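Local coordinates for B-agarase (Saccharophagus degradans, PDB 4BQ2), which hydrolyses the beta-1,4 linkages of agarose as a family 50 exo-beta-agarase, probably releasing short products from the chain ends, at residues Asn627-Gly632 against Ile650-Ile655; Pro665-Ala670 against Glu714-Gly719; Lys529-Thr534 against Arg568-Met573; Pro455-Pro460 against Ser576-Gln581; Ala234-Lys239 against Met407-Phe412. All blocks are in the same frame, centred on the assembly; numbering follows the deposited sequence.

Contact 1: residues Asn627-Gly632 against Ile650-Ile655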
# COMPACT_ATOMS: atom_id res chain seq x y z
N ASN A 627 -2.04 7.39 -4.56
CA ASN A 627 -1.28 6.70 -3.49
C ASN A 627 0.13 6.48 -4.08
O ASN A 627 0.23 5.89 -5.15
CB ASN A 627 -1.91 5.33 -3.20
CG ASN A 627 -3.28 5.45 -2.57
OD1 ASN A 627 -3.66 6.55 -2.14
ND2 ASN A 627 -4.04 4.36 -2.53
N SER A 628 1.18 6.94 -3.41
CA SER A 628 2.51 6.87 -4.00
C SER A 628 3.53 6.44 -2.94
O SER A 628 4.01 7.25 -2.12
CB SER A 628 2.92 8.20 -4.68
OG SER A 628 4.18 8.07 -5.37
N TYR A 629 3.82 5.14 -2.95
CA TYR A 629 4.76 4.60 -2.01
C TYR A 629 6.16 4.63 -2.63
O TYR A 629 6.61 3.66 -3.23
CB TYR A 629 4.36 3.17 -1.66
CG TYR A 629 3.06 3.06 -0.85
CD1 TYR A 629 3.08 3.23 0.54
CD2 TYR A 629 1.88 2.70 -1.45
CE1 TYR A 629 1.92 3.09 1.29
CE2 TYR A 629 0.70 2.58 -0.71
CZ TYR A 629 0.74 2.76 0.67
OH TYR A 629 -0.42 2.60 1.44
N LYS A 630 6.84 5.74 -2.42
CA LYS A 630 8.16 6.00 -2.96
C LYS A 630 8.85 6.83 -1.88
O LYS A 630 8.24 7.13 -0.84
CB LYS A 630 8.05 6.86 -4.26
CG LYS A 630 7.15 6.29 -5.35
CD LYS A 630 7.71 5.00 -5.98
CE LYS A 630 6.67 4.43 -6.92
NZ LYS A 630 6.75 2.96 -7.10
N GLU A 631 10.10 7.18 -2.09
CA GLU A 631 10.83 8.09 -1.18
C GLU A 631 10.45 9.57 -1.29
O GLU A 631 10.75 10.38 -0.39
CB GLU A 631 12.34 7.84 -1.32
CG GLU A 631 12.66 6.43 -0.77
CD GLU A 631 14.14 6.01 -0.86
OE1 GLU A 631 15.03 6.89 -0.86
OE2 GLU A 631 14.40 4.78 -0.86
N GLY A 632 9.79 9.91 -2.38
CA GLY A 632 9.20 11.23 -2.53
C GLY A 632 8.55 11.33 -3.89
O GLY A 632 8.17 10.30 -4.51
N ILE A 650 -1.98 13.21 -1.98
CA ILE A 650 -1.43 11.85 -1.74
C ILE A 650 -2.30 11.13 -0.69
O ILE A 650 -2.40 11.59 0.45
CB ILE A 650 0.02 11.92 -1.23
CG1 ILE A 650 0.95 12.50 -2.31
CG2 ILE A 650 0.50 10.52 -0.74
CD1 ILE A 650 1.11 11.67 -3.59
N GLY A 651 -2.95 10.03 -1.08
CA GLY A 651 -3.87 9.34 -0.16
C GLY A 651 -3.14 8.41 0.79
O GLY A 651 -3.65 8.10 1.88
N GLU A 652 -1.95 7.98 0.35
CA GLU A 652 -1.10 6.99 1.06
C GLU A 652 0.37 7.14 0.71
O GLU A 652 0.72 7.30 -0.46
CB GLU A 652 -1.51 5.56 0.68
CG GLU A 652 -2.96 5.26 1.00
CD GLU A 652 -3.42 3.88 0.59
OE1 GLU A 652 -2.59 3.00 0.25
OE2 GLU A 652 -4.64 3.70 0.63
N PHE A 653 1.21 7.07 1.75
CA PHE A 653 2.64 6.75 1.64
C PHE A 653 3.02 6.17 2.99
O PHE A 653 2.26 6.26 3.97
CB PHE A 653 3.51 7.98 1.32
CG PHE A 653 3.67 8.97 2.47
CD1 PHE A 653 2.62 9.82 2.83
CD2 PHE A 653 4.90 9.10 3.14
CE1 PHE A 653 2.77 10.75 3.87
CE2 PHE A 653 5.07 10.04 4.17
CZ PHE A 653 4.00 10.85 4.54
N HIS A 654 4.20 5.57 3.04
CA HIS A 654 4.76 5.10 4.31
C HIS A 654 6.23 4.73 4.19
O HIS A 654 6.73 4.58 3.09
CB HIS A 654 3.93 4.00 5.01
CG HIS A 654 3.79 2.68 4.29
ND1 HIS A 654 4.84 2.02 3.65
CD2 HIS A 654 2.73 1.86 4.18
CE1 HIS A 654 4.40 0.88 3.15
NE2 HIS A 654 3.12 0.76 3.44
N ILE A 655 6.91 4.61 5.34
CA ILE A 655 8.28 4.02 5.40
C ILE A 655 8.32 3.18 6.67
O ILE A 655 7.85 3.61 7.72
CB ILE A 655 9.35 5.14 5.51
CG1 ILE A 655 9.29 6.07 4.30
CG2 ILE A 655 10.76 4.54 5.60
CD1 ILE A 655 8.64 7.43 4.60
O HOH W 1 6.20 6.12 0.81

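Contact 2: residues Pro665-Ala670 against Glu714-Gly719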
# COMPACT_ATOMS: atom_id res chain seq x y z
N PRO A 665 9.20 -4.47 6.64
CA PRO A 665 9.14 -3.04 6.87
C PRO A 665 7.92 -2.38 6.22
O PRO A 665 7.43 -1.38 6.75
CB PRO A 665 10.43 -2.51 6.28
CG PRO A 665 11.02 -3.61 5.47
CD PRO A 665 10.29 -4.87 5.73
N GLY A 666 7.39 -2.98 5.16
CA GLY A 666 6.37 -2.34 4.32
C GLY A 666 6.89 -2.08 2.90
O GLY A 666 7.87 -2.69 2.48
N LEU A 667 6.28 -1.15 2.17
CA LEU A 667 6.68 -0.87 0.77
C LEU A 667 8.00 -0.10 0.58
O LEU A 667 8.74 -0.28 -0.39
CB LEU A 667 5.51 -0.20 0.01
CG LEU A 667 4.34 -1.18 -0.16
CD1 LEU A 667 3.05 -0.51 -0.62
CD2 LEU A 667 4.72 -2.34 -1.11
N ILE A 668 8.30 0.79 1.51
CA ILE A 668 9.48 1.62 1.43
C ILE A 668 10.21 1.43 2.75
O ILE A 668 9.58 1.35 3.80
CB ILE A 668 9.13 3.12 1.19
CG1 ILE A 668 8.49 3.31 -0.21
CG2 ILE A 668 10.38 3.99 1.42
CD1 ILE A 668 9.42 3.08 -1.43
N HIS A 669 11.53 1.28 2.67
CA HIS A 669 12.32 0.72 3.79
C HIS A 669 13.36 1.73 4.32
O HIS A 669 14.06 2.39 3.54
CB HIS A 669 13.07 -0.56 3.34
CG HIS A 669 12.19 -1.65 2.79
ND1 HIS A 669 12.70 -2.81 2.25
CD2 HIS A 669 10.84 -1.76 2.70
CE1 HIS A 669 11.70 -3.59 1.85
NE2 HIS A 669 10.56 -2.97 2.11
N ALA A 670 13.47 1.79 5.64
CA ALA A 670 14.46 2.59 6.34
C ALA A 670 15.35 1.67 7.16
O ALA A 670 14.99 0.50 7.40
CB ALA A 670 13.77 3.60 7.27
N GLU A 714 -0.72 -8.52 4.82
CA GLU A 714 0.25 -7.44 5.04
C GLU A 714 0.58 -7.40 6.54
O GLU A 714 -0.33 -7.39 7.40
CB GLU A 714 -0.30 -6.07 4.58
CG GLU A 714 -0.42 -5.91 3.06
CD GLU A 714 -0.88 -4.52 2.65
OE1 GLU A 714 -0.97 -3.62 3.53
OE2 GLU A 714 -1.13 -4.31 1.44
N ASN A 715 1.88 -7.35 6.84
CA ASN A 715 2.41 -7.48 8.20
C ASN A 715 3.48 -6.45 8.45
O ASN A 715 4.57 -6.77 8.92
CB ASN A 715 2.94 -8.93 8.45
CG ASN A 715 4.09 -9.34 7.52
OD1 ASN A 715 4.31 -8.73 6.45
ND2 ASN A 715 4.85 -10.36 7.93
N TYR A 716 3.18 -5.18 8.12
CA TYR A 716 4.20 -4.15 8.01
C TYR A 716 4.39 -3.21 9.22
O TYR A 716 3.43 -2.91 9.93
CB TYR A 716 3.81 -3.22 6.83
CG TYR A 716 3.61 -3.85 5.45
CD1 TYR A 716 4.26 -5.04 5.08
CD2 TYR A 716 2.82 -3.20 4.49
CE1 TYR A 716 4.09 -5.59 3.83
CE2 TYR A 716 2.66 -3.72 3.21
CZ TYR A 716 3.30 -4.90 2.87
OH TYR A 716 3.15 -5.43 1.59
N ASN A 717 5.59 -2.67 9.35
CA ASN A 717 5.88 -1.60 10.31
C ASN A 717 5.52 -0.26 9.71
O ASN A 717 6.39 0.51 9.36
CB ASN A 717 7.35 -1.61 10.77
CG ASN A 717 7.70 -0.41 11.66
OD1 ASN A 717 6.86 0.10 12.46
ND2 ASN A 717 8.90 0.08 11.50
N VAL A 718 4.23 0.03 9.62
CA VAL A 718 3.79 1.22 8.94
C VAL A 718 3.00 2.13 9.88
O VAL A 718 2.40 3.10 9.43
CB VAL A 718 3.03 0.88 7.64
CG1 VAL A 718 3.99 0.22 6.67
CG2 VAL A 718 1.83 -0.02 7.90
N GLY A 719 3.05 1.82 11.18
CA GLY A 719 2.28 2.59 12.17
C GLY A 719 3.01 3.81 12.70
O GLY A 719 4.25 3.84 12.71

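Contact 3: residues Lys529-Thr534 against Arg568-Met573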
# COMPACT_ATOMS: atom_id res chain seq x y z
N LYS A 529 -18.41 2.29 -34.00
CA LYS A 529 -19.32 2.54 -35.13
C LYS A 529 -19.34 3.99 -35.56
O LYS A 529 -19.35 4.27 -36.76
CB LYS A 529 -20.72 2.03 -34.85
CG LYS A 529 -20.79 0.51 -34.98
CD LYS A 529 -22.03 -0.03 -34.31
CE LYS A 529 -21.92 -1.53 -34.20
NZ LYS A 529 -23.12 -2.09 -33.52
N ALA A 530 -19.34 4.92 -34.60
CA ALA A 530 -19.34 6.32 -34.94
C ALA A 530 -18.00 6.71 -35.58
O ALA A 530 -17.98 7.53 -36.48
CB ALA A 530 -19.66 7.21 -33.74
N LYS A 531 -16.91 6.09 -35.12
CA LYS A 531 -15.57 6.43 -35.63
C LYS A 531 -15.39 5.94 -37.08
O LYS A 531 -15.00 6.72 -37.94
CB LYS A 531 -14.47 5.85 -34.72
CG LYS A 531 -13.05 6.07 -35.22
CD LYS A 531 -12.00 5.85 -34.15
CE LYS A 531 -10.59 6.03 -34.71
NZ LYS A 531 -9.49 5.65 -33.76
N TYR A 532 -15.69 4.67 -37.32
CA TYR A 532 -15.30 3.96 -38.57
C TYR A 532 -16.43 3.88 -39.59
O TYR A 532 -16.16 3.74 -40.78
CB TYR A 532 -14.82 2.54 -38.26
CG TYR A 532 -13.45 2.50 -37.64
CD1 TYR A 532 -12.30 2.80 -38.40
CD2 TYR A 532 -13.28 2.18 -36.29
CE1 TYR A 532 -11.04 2.80 -37.83
CE2 TYR A 532 -12.03 2.17 -35.71
CZ TYR A 532 -10.90 2.47 -36.49
OH TYR A 532 -9.67 2.47 -35.91
N LYS A 533 -17.67 3.96 -39.09
CA LYS A 533 -18.93 3.88 -39.88
C LYS A 533 -19.18 2.47 -40.42
O LYS A 533 -20.20 1.86 -40.10
CB LYS A 533 -19.03 4.95 -41.00
CG LYS A 533 -18.43 6.32 -40.72
CD LYS A 533 -19.18 7.13 -39.68
CE LYS A 533 -18.46 8.45 -39.42
NZ LYS A 533 -19.23 9.29 -38.46
N THR A 534 -18.22 1.94 -41.18
CA THR A 534 -18.40 0.67 -41.86
C THR A 534 -17.45 -0.34 -41.24
O THR A 534 -16.34 0.03 -40.82
CB THR A 534 -18.05 0.78 -43.36
OG1 THR A 534 -16.66 1.08 -43.50
CG2 THR A 534 -18.84 1.90 -44.05
N ARG A 568 -3.93 1.17 -30.77
CA ARG A 568 -3.67 2.06 -29.64
C ARG A 568 -4.67 3.24 -29.52
O ARG A 568 -5.20 3.52 -28.43
CB ARG A 568 -2.23 2.59 -29.69
CG ARG A 568 -1.88 3.43 -28.49
CD ARG A 568 -0.47 4.03 -28.63
NE ARG A 568 0.51 2.99 -28.94
CZ ARG A 568 1.13 2.23 -28.04
NH1 ARG A 568 0.88 2.40 -26.74
NH2 ARG A 568 1.99 1.30 -28.43
N ALA A 569 -4.93 3.93 -30.64
CA ALA A 569 -5.85 5.07 -30.65
C ALA A 569 -7.23 4.63 -30.17
O ALA A 569 -7.89 5.34 -29.40
CB ALA A 569 -5.94 5.69 -32.04
N ASP A 570 -7.66 3.47 -30.62
CA ASP A 570 -8.94 2.89 -30.25
C ASP A 570 -9.00 2.46 -28.79
O ASP A 570 -10.02 2.71 -28.10
CB ASP A 570 -9.32 1.73 -31.19
CG ASP A 570 -9.68 2.21 -32.60
OD1 ASP A 570 -10.02 3.40 -32.75
OD2 ASP A 570 -9.63 1.40 -33.56
N TYR A 571 -7.95 1.82 -28.31
CA TYR A 571 -7.94 1.42 -26.90
C TYR A 571 -7.94 2.67 -26.03
O TYR A 571 -8.64 2.71 -25.02
CB TYR A 571 -6.71 0.59 -26.57
CG TYR A 571 -6.58 -0.74 -27.27
CD1 TYR A 571 -7.68 -1.39 -27.84
CD2 TYR A 571 -5.33 -1.37 -27.34
CE1 TYR A 571 -7.53 -2.64 -28.44
CE2 TYR A 571 -5.17 -2.60 -27.96
CZ TYR A 571 -6.27 -3.22 -28.51
OH TYR A 571 -6.12 -4.44 -29.12
N SER A 572 -7.17 3.69 -26.44
CA SER A 572 -7.12 4.97 -25.72
C SER A 572 -8.52 5.61 -25.63
O SER A 572 -8.96 6.01 -24.55
CB SER A 572 -6.13 5.94 -26.35
OG SER A 572 -6.03 7.12 -25.55
N MET A 573 -9.21 5.67 -26.76
CA MET A 573 -10.55 6.23 -26.83
C MET A 573 -11.54 5.46 -25.91
O MET A 573 -12.36 6.09 -25.20
CB MET A 573 -11.06 6.22 -28.29
CG MET A 573 -12.56 6.44 -28.43
SD MET A 573 -13.10 6.48 -30.15
CE MET A 573 -13.34 4.73 -30.42

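Contact 4: residues Pro455-Pro460 against Ser576-Gln581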
# COMPACT_ATOMS: atom_id res chain seq x y z
N PRO A 455 -16.04 -2.47 -12.22
CA PRO A 455 -17.46 -2.32 -12.40
C PRO A 455 -17.82 -2.04 -13.85
O PRO A 455 -17.07 -1.37 -14.55
CB PRO A 455 -17.80 -1.09 -11.53
CG PRO A 455 -16.54 -0.26 -11.56
CD PRO A 455 -15.45 -1.31 -11.50
N ASP A 456 -18.97 -2.54 -14.28
CA ASP A 456 -19.52 -2.09 -15.57
C ASP A 456 -20.29 -0.81 -15.31
O ASP A 456 -21.44 -0.84 -14.90
CB ASP A 456 -20.46 -3.12 -16.23
CG ASP A 456 -20.82 -2.72 -17.65
OD1 ASP A 456 -20.95 -1.49 -17.87
OD2 ASP A 456 -20.93 -3.60 -18.55
N VAL A 457 -19.63 0.31 -15.56
CA VAL A 457 -20.12 1.62 -15.17
C VAL A 457 -21.25 2.10 -16.06
O VAL A 457 -21.83 3.15 -15.80
CB VAL A 457 -18.97 2.64 -15.17
CG1 VAL A 457 -17.96 2.27 -14.08
CG2 VAL A 457 -18.26 2.68 -16.54
N PHE A 458 -21.52 1.35 -17.14
CA PHE A 458 -22.67 1.65 -18.01
C PHE A 458 -23.94 0.87 -17.61
O PHE A 458 -25.04 1.15 -18.11
CB PHE A 458 -22.29 1.40 -19.48
CG PHE A 458 -21.37 2.46 -20.05
CD1 PHE A 458 -21.89 3.64 -20.60
CD2 PHE A 458 -20.01 2.28 -20.05
CE1 PHE A 458 -21.05 4.62 -21.12
CE2 PHE A 458 -19.17 3.25 -20.56
CZ PHE A 458 -19.69 4.42 -21.10
N ASP A 459 -23.79 -0.12 -16.72
CA ASP A 459 -24.93 -0.84 -16.15
C ASP A 459 -25.70 0.13 -15.21
O ASP A 459 -25.10 0.74 -14.32
CB ASP A 459 -24.42 -2.09 -15.42
CG ASP A 459 -25.53 -2.91 -14.77
OD1 ASP A 459 -26.72 -2.54 -14.86
OD2 ASP A 459 -25.18 -3.93 -14.12
N PRO A 460 -27.02 0.31 -15.44
CA PRO A 460 -27.78 1.21 -14.55
C PRO A 460 -27.65 0.87 -13.05
O PRO A 460 -27.63 1.77 -12.21
CB PRO A 460 -29.23 1.06 -15.05
CG PRO A 460 -29.05 0.76 -16.54
CD PRO A 460 -27.84 -0.15 -16.60
N SER A 576 -10.74 6.02 -22.18
CA SER A 576 -11.20 7.32 -21.80
C SER A 576 -12.67 7.29 -21.54
O SER A 576 -13.12 7.82 -20.54
CB SER A 576 -10.87 8.39 -22.86
OG SER A 576 -9.50 8.73 -22.81
N ALA A 577 -13.43 6.66 -22.44
CA ALA A 577 -14.87 6.65 -22.29
C ALA A 577 -15.32 5.87 -21.06
O ALA A 577 -16.24 6.31 -20.33
CB ALA A 577 -15.53 6.13 -23.56
N TYR A 578 -14.66 4.74 -20.80
CA TYR A 578 -14.91 3.94 -19.60
C TYR A 578 -14.66 4.77 -18.32
O TYR A 578 -15.52 4.87 -17.43
CB TYR A 578 -14.03 2.67 -19.60
CG TYR A 578 -14.18 1.85 -18.31
CD1 TYR A 578 -15.26 0.97 -18.14
CD2 TYR A 578 -13.28 1.99 -17.25
CE1 TYR A 578 -15.42 0.24 -16.94
CE2 TYR A 578 -13.43 1.26 -16.07
CZ TYR A 578 -14.51 0.39 -15.91
OH TYR A 578 -14.68 -0.36 -14.74
N ALA A 579 -13.46 5.34 -18.22
CA ALA A 579 -13.11 6.19 -17.07
C ALA A 579 -14.00 7.45 -16.93
O ALA A 579 -14.40 7.80 -15.81
CB ALA A 579 -11.64 6.54 -17.09
N ASP A 580 -14.31 8.13 -18.04
CA ASP A 580 -15.28 9.24 -17.97
C ASP A 580 -16.62 8.84 -17.35
O ASP A 580 -17.15 9.57 -16.50
CB ASP A 580 -15.56 9.79 -19.36
CG ASP A 580 -14.47 10.72 -19.88
OD1 ASP A 580 -13.62 11.21 -19.10
OD2 ASP A 580 -14.48 10.98 -21.10
N GLN A 581 -17.13 7.68 -17.75
CA GLN A 581 -18.41 7.20 -17.23
C GLN A 581 -18.33 6.81 -15.76
O GLN A 581 -19.29 7.07 -14.98
CB GLN A 581 -18.94 6.04 -18.11
CG GLN A 581 -20.25 5.42 -17.63
CD GLN A 581 -21.48 6.32 -17.74
OE1 GLN A 581 -21.47 7.38 -18.39
NE2 GLN A 581 -22.58 5.89 -17.12

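Contact 5: residues Ala234-Lys239 against Met407-Phe412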
# COMPACT_ATOMS: atom_id res chain seq x y z
N ALA A 234 0.27 12.44 30.32
CA ALA A 234 0.70 13.67 30.98
C ALA A 234 1.11 14.74 29.96
O ALA A 234 1.02 15.92 30.26
CB ALA A 234 1.82 13.40 31.98
N GLU A 235 1.49 14.33 28.75
CA GLU A 235 1.91 15.29 27.72
C GLU A 235 0.78 15.74 26.79
O GLU A 235 0.86 16.79 26.18
CB GLU A 235 3.12 14.76 26.94
CG GLU A 235 4.35 14.64 27.83
CD GLU A 235 5.27 13.48 27.45
OE1 GLU A 235 5.33 13.14 26.25
OE2 GLU A 235 5.95 12.93 28.36
N LEU A 236 -0.27 14.93 26.70
CA LEU A 236 -1.40 15.27 25.86
C LEU A 236 -2.42 16.14 26.59
O LEU A 236 -3.06 15.71 27.57
CB LEU A 236 -2.07 13.98 25.34
CG LEU A 236 -1.13 13.10 24.49
CD1 LEU A 236 -1.85 11.80 24.16
CD2 LEU A 236 -0.65 13.79 23.22
N ASP A 237 -2.57 17.36 26.11
CA ASP A 237 -3.43 18.35 26.78
C ASP A 237 -4.52 18.85 25.85
O ASP A 237 -5.26 19.76 26.19
CB ASP A 237 -2.59 19.53 27.26
CG ASP A 237 -1.75 20.14 26.15
OD1 ASP A 237 -2.04 19.94 24.95
OD2 ASP A 237 -0.78 20.83 26.46
N GLY A 238 -4.61 18.26 24.66
CA GLY A 238 -5.64 18.69 23.69
C GLY A 238 -5.35 20.00 22.96
O GLY A 238 -6.17 20.46 22.19
N LYS A 239 -4.18 20.59 23.16
CA LYS A 239 -3.89 21.90 22.55
C LYS A 239 -3.30 21.80 21.11
O LYS A 239 -2.27 21.16 20.91
CB LYS A 239 -2.98 22.75 23.47
CG LYS A 239 -3.66 23.26 24.75
CD LYS A 239 -2.69 24.02 25.66
CE LYS A 239 -3.00 23.77 27.15
NZ LYS A 239 -2.10 24.49 28.12
N MET A 407 -3.31 13.58 17.53
CA MET A 407 -3.25 14.24 16.19
C MET A 407 -2.99 15.73 16.33
O MET A 407 -2.11 16.29 15.65
CB MET A 407 -4.53 13.99 15.40
CG MET A 407 -4.77 12.51 15.08
SD MET A 407 -3.34 11.67 14.36
CE MET A 407 -3.48 10.04 15.11
N LEU A 408 -3.73 16.37 17.23
CA LEU A 408 -3.54 17.80 17.54
C LEU A 408 -2.17 18.13 18.12
O LEU A 408 -1.52 19.12 17.73
CB LEU A 408 -4.67 18.33 18.45
CG LEU A 408 -6.06 18.27 17.84
CD1 LEU A 408 -7.08 18.66 18.90
CD2 LEU A 408 -6.14 19.20 16.63
N ASN A 409 -1.69 17.31 19.05
CA ASN A 409 -0.33 17.53 19.57
C ASN A 409 0.72 17.36 18.48
O ASN A 409 1.71 18.11 18.41
CB ASN A 409 -0.03 16.59 20.78
CG ASN A 409 1.38 16.81 21.34
OD1 ASN A 409 2.32 16.12 20.97
ND2 ASN A 409 1.53 17.83 22.19
N TRP A 410 0.49 16.38 17.61
CA TRP A 410 1.49 16.01 16.60
C TRP A 410 1.41 16.95 15.41
O TRP A 410 2.25 16.88 14.50
CB TRP A 410 1.24 14.57 16.13
CG TRP A 410 1.38 13.53 17.22
CD1 TRP A 410 1.91 13.69 18.48
CD2 TRP A 410 1.02 12.17 17.09
NE1 TRP A 410 1.88 12.49 19.15
CE2 TRP A 410 1.33 11.53 18.32
CE3 TRP A 410 0.46 11.40 16.05
CZ2 TRP A 410 1.08 10.18 18.54
CZ3 TRP A 410 0.20 10.05 16.27
CH2 TRP A 410 0.56 9.45 17.50
N GLY A 411 0.39 17.81 15.42
CA GLY A 411 0.27 18.91 14.45
C GLY A 411 -0.47 18.57 13.17
O GLY A 411 -0.52 19.38 12.23
N PHE A 412 -1.08 17.39 13.13
CA PHE A 412 -1.80 16.98 11.93
C PHE A 412 -3.05 17.78 11.78
O PHE A 412 -3.71 18.10 12.77
CB PHE A 412 -2.15 15.52 12.00
CG PHE A 412 -0.99 14.61 11.74
CD1 PHE A 412 -0.32 14.66 10.53
CD2 PHE A 412 -0.57 13.70 12.72
CE1 PHE A 412 0.76 13.81 10.25
CE2 PHE A 412 0.50 12.84 12.45
CZ PHE A 412 1.17 12.91 11.23
O HOH W 2 -1.24 19.09 22.46

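Contact 1: residues Asn627-Gly632 against Ile650-Ile655
Tyr-629 lies across Glu-652, Phe-653 and His-654 and forms the dense part of this contact. Its hydroxyl OH gives a 2.5 Å hydrogen bond to Glu-652 OE1, which it meets on the anti side, 34° out of the carboxylate plane. Along the same ring, CE1 presses onto one face of the His-654 imidazole, 3.2 Å from CD2, in an edge-to-face pair whose planes stand 52° apart. The turn of CG beside the backbone N (chi1 -68°) brings the ring back over the other segment. On the other flank the Asn-627 amide stacks on the Glu-652 carboxylate, the planes nearly parallel; its ND2 is 3.2 Å from Glu-652 CD but bonds to Glu-491. The backbones are joined by Ser-628 N to Glu-652 O at 3.0 Å. Packing ends at the partly exposed Lys-630, whose side chain turns away; there a water takes over, 2.8 Å from Lys-630 O and 3.0 Å from His-654 N. Glu-652 OE1 also bonds to a glycerol, probably from the crystallisation liquor, and OE2 pairs with Arg-603, near the C-terminal ends of the barrel strands, consistent with the active-site location in related (beta/alpha)8 glycosidases. Strand 648-652 runs between strands 624-627 and 693-699, and Phe-653 points behind it to helix 673-688, stacking on Tyr-683 and touching Met-684.

Contact 2: residues Pro665-Ala670 against Glu714-Gly719
The Tyr-716 ring takes Gly-666 CA on one face and CB of Glu-714, from its own segment, on the opposite one. Gly-666 CA sits 3.6 Å from the centroid of the Tyr-716 ring, 21° off the normal, a CH-pi contact displaced toward the CG rim, where CA and Tyr-716 CG are 3.3 Å apart. A second flat group, the His-669 imidazole, carries Pro-665 CG centrally over one face, while at its edge NE2 donates in the ring plane to Gly-666 O at 2.7 Å. This bond links Gly-666 to His-669 within the loop and holds the peptide of Gly-666 in place. Gly-666 has backbone angles (phi 115°, psi -159°) that suit a residue without a side chain, and its CA approaches the ring face directly. Facing it, Asn-717 is the centre of an inverse gamma turn, closed by a weak Val-718 N to Tyr-716 O bond of 3.1 Å. The turn sets Val-718 CG1 3.8 Å from Pro-665 O, and Asn-717 ND2 reaches Ala-657 O. Both segments are loops that follow strands of the same sheet, 648-652 and 693-699. Gln-85, in the carbohydrate-binding-module-like domain, bonds to Leu-667 O and His-669 N.

Contact 3: residues Lys529-Thr534 against Arg568-Met573
Lys-531 and Asp-570 bring the last turn of helix 519-532 up to helix 565-593, their CA atoms 9.2 Å apart, so that side chains alone bridge the gap. The Asp-570 carboxylate is shared between two of them. Lys-531 leaves its helix with CG anti to the backbone N and the chain fully stretched, which carries NZ to a 2.5 Å salt bridge with Asp-570 OD1, met on the syn side and 29° out of the carboxylate plane. Tyr-532 arrives from the opposite direction to Asp-570. Its OH donates to the syn lone pair of Asp-570 OD2 at 2.6 Å, and the carboxylate lies at the edge of the phenol, with its plane turned 84° from the ring. Trp-542 NE1 gives OD2 a further bond, and these donors together would be expected to favour the ionised acid. Nearer the lysine's backbone, the methylene CD of Lys-531 meets Met-573 CE at 4.1 Å, and Ala-569 CB is 3.9 Å from Lys-531 NZ. Behind the contact the helix stops: Lys-533 turns to positive phi, and its NZ folds back to Ala-530 O at 2.9 Å. Thr-534 is then the N-cap of helix 535-542, its OG1 bonded to Ala-537 N. This is surface packing between two helices, tied mainly through the lysine-aspartate-tyrosine network at Asp-570, with Met-573 also packing on Leu-527 and Leu-528.

Contact 4: residues Pro455-Pro460 against Ser576-Gln581
The most distinctive feature is Gln-581, which lies flat on the Phe-458 ring: its CG sits over the middle of the face, 3.6 Å from the Phe-458 centroid in a CH-pi contact, and the amide continues almost parallel to the ring, the planes 14° apart. The bend at chi2 (68°) folds the chain back and sends NE2 to Val-457 O, a 3.1 Å hydrogen bond with an N-H...O angle of 161°. Gln-581 CB meets Phe-458 CZ at 3.5 Å. Val-457 slides past the glutamine in the opposite direction, its CG2 3.6 Å from Gln-581 CG and 3.8 Å from Tyr-578 CE1. Tyr-578 reaches along the loop to Pro-455, where OH donates to a lone pair of the proline O, in the carbonyl plane, at 2.6 Å. The loop between these two carbonyls and helix 460-477 is shaped by a type I turn from Asp-456 to Asp-459 and by an Asx turn in which Asp-456 OD1 accepts from Phe-458 N at 3.0 Å. Helix 565-593 thus supplies two side-chain donors to two carbonyls of the loop, and lipophilic contacts fill in between, which probably limits movement of the loop along the helix.

Contact 5: residues Ala234-Lys239 against Met407-Phe412
An Asx turn at Asp-237, just past the end of helix 222-235, faces Asn-409 in the last turn of helix 394-410 through a single water. In the turn, Lys-239 N gives a 2.9 Å bond to Asp-237 OD1, approaching from above the carboxylate plane, 38° out of it. Gly-238 makes the bend at positive phi. The water donates to Asp-237 OD1 and to Lys-239 O, both at 2.8 Å, and accepts from Asn-409 ND2 at 3.1 Å, so it gathers the two arms of the turn and ties them to the helix. Asn-409 has its CG opposite the backbone N (chi1 -179°), which projects the amide from the helix toward the loop and brings ND2 to the water; its OD1 has a weak bond to Lys-736. The dry part of the contact is small. Leu-236 CD2 meets Asn-409 CB at 3.8 Å, the two side chains crossing at about a right angle, and Leu-408 CD1 rests against Gly-238 O at 3.9 Å. After Trp-410 the helix closes in a Schellman motif at Gly-411, with Phe-412 N bonded to Met-407 O at 2.9 Å. Leu-236 also touches Val-402 and Arg-406 farther back on helix 394-410, while Trp-410 and, just past the helix, Phe-412 pack on helix 729-739, and Met-407 and Phe-412 on strand 280-287.

In the fold
Contacts 1 and 2 meet near the centre of the chain, their centres about 11 Å apart: His-654 packs on Leu-667 and Val-718, its CD2 3.2 Å from Val-718 CG1. Glu-652 and Tyr-716 both lie near bound glycerol, probably from the crystallisation liquor, which may mark the substrate pocket. Contacts 3 and 4 share helix 565-593, with centres about 17 Å apart, and contact 3 is nested in the loop that contact 4 closes; contact 4 lies about 28 Å from contact 1, centre to centre. Contact 5 lies on the opposite side of the chain from contact 3, about 57 Å between centres, yet its nearest atoms come within about 7 Å of contact 1.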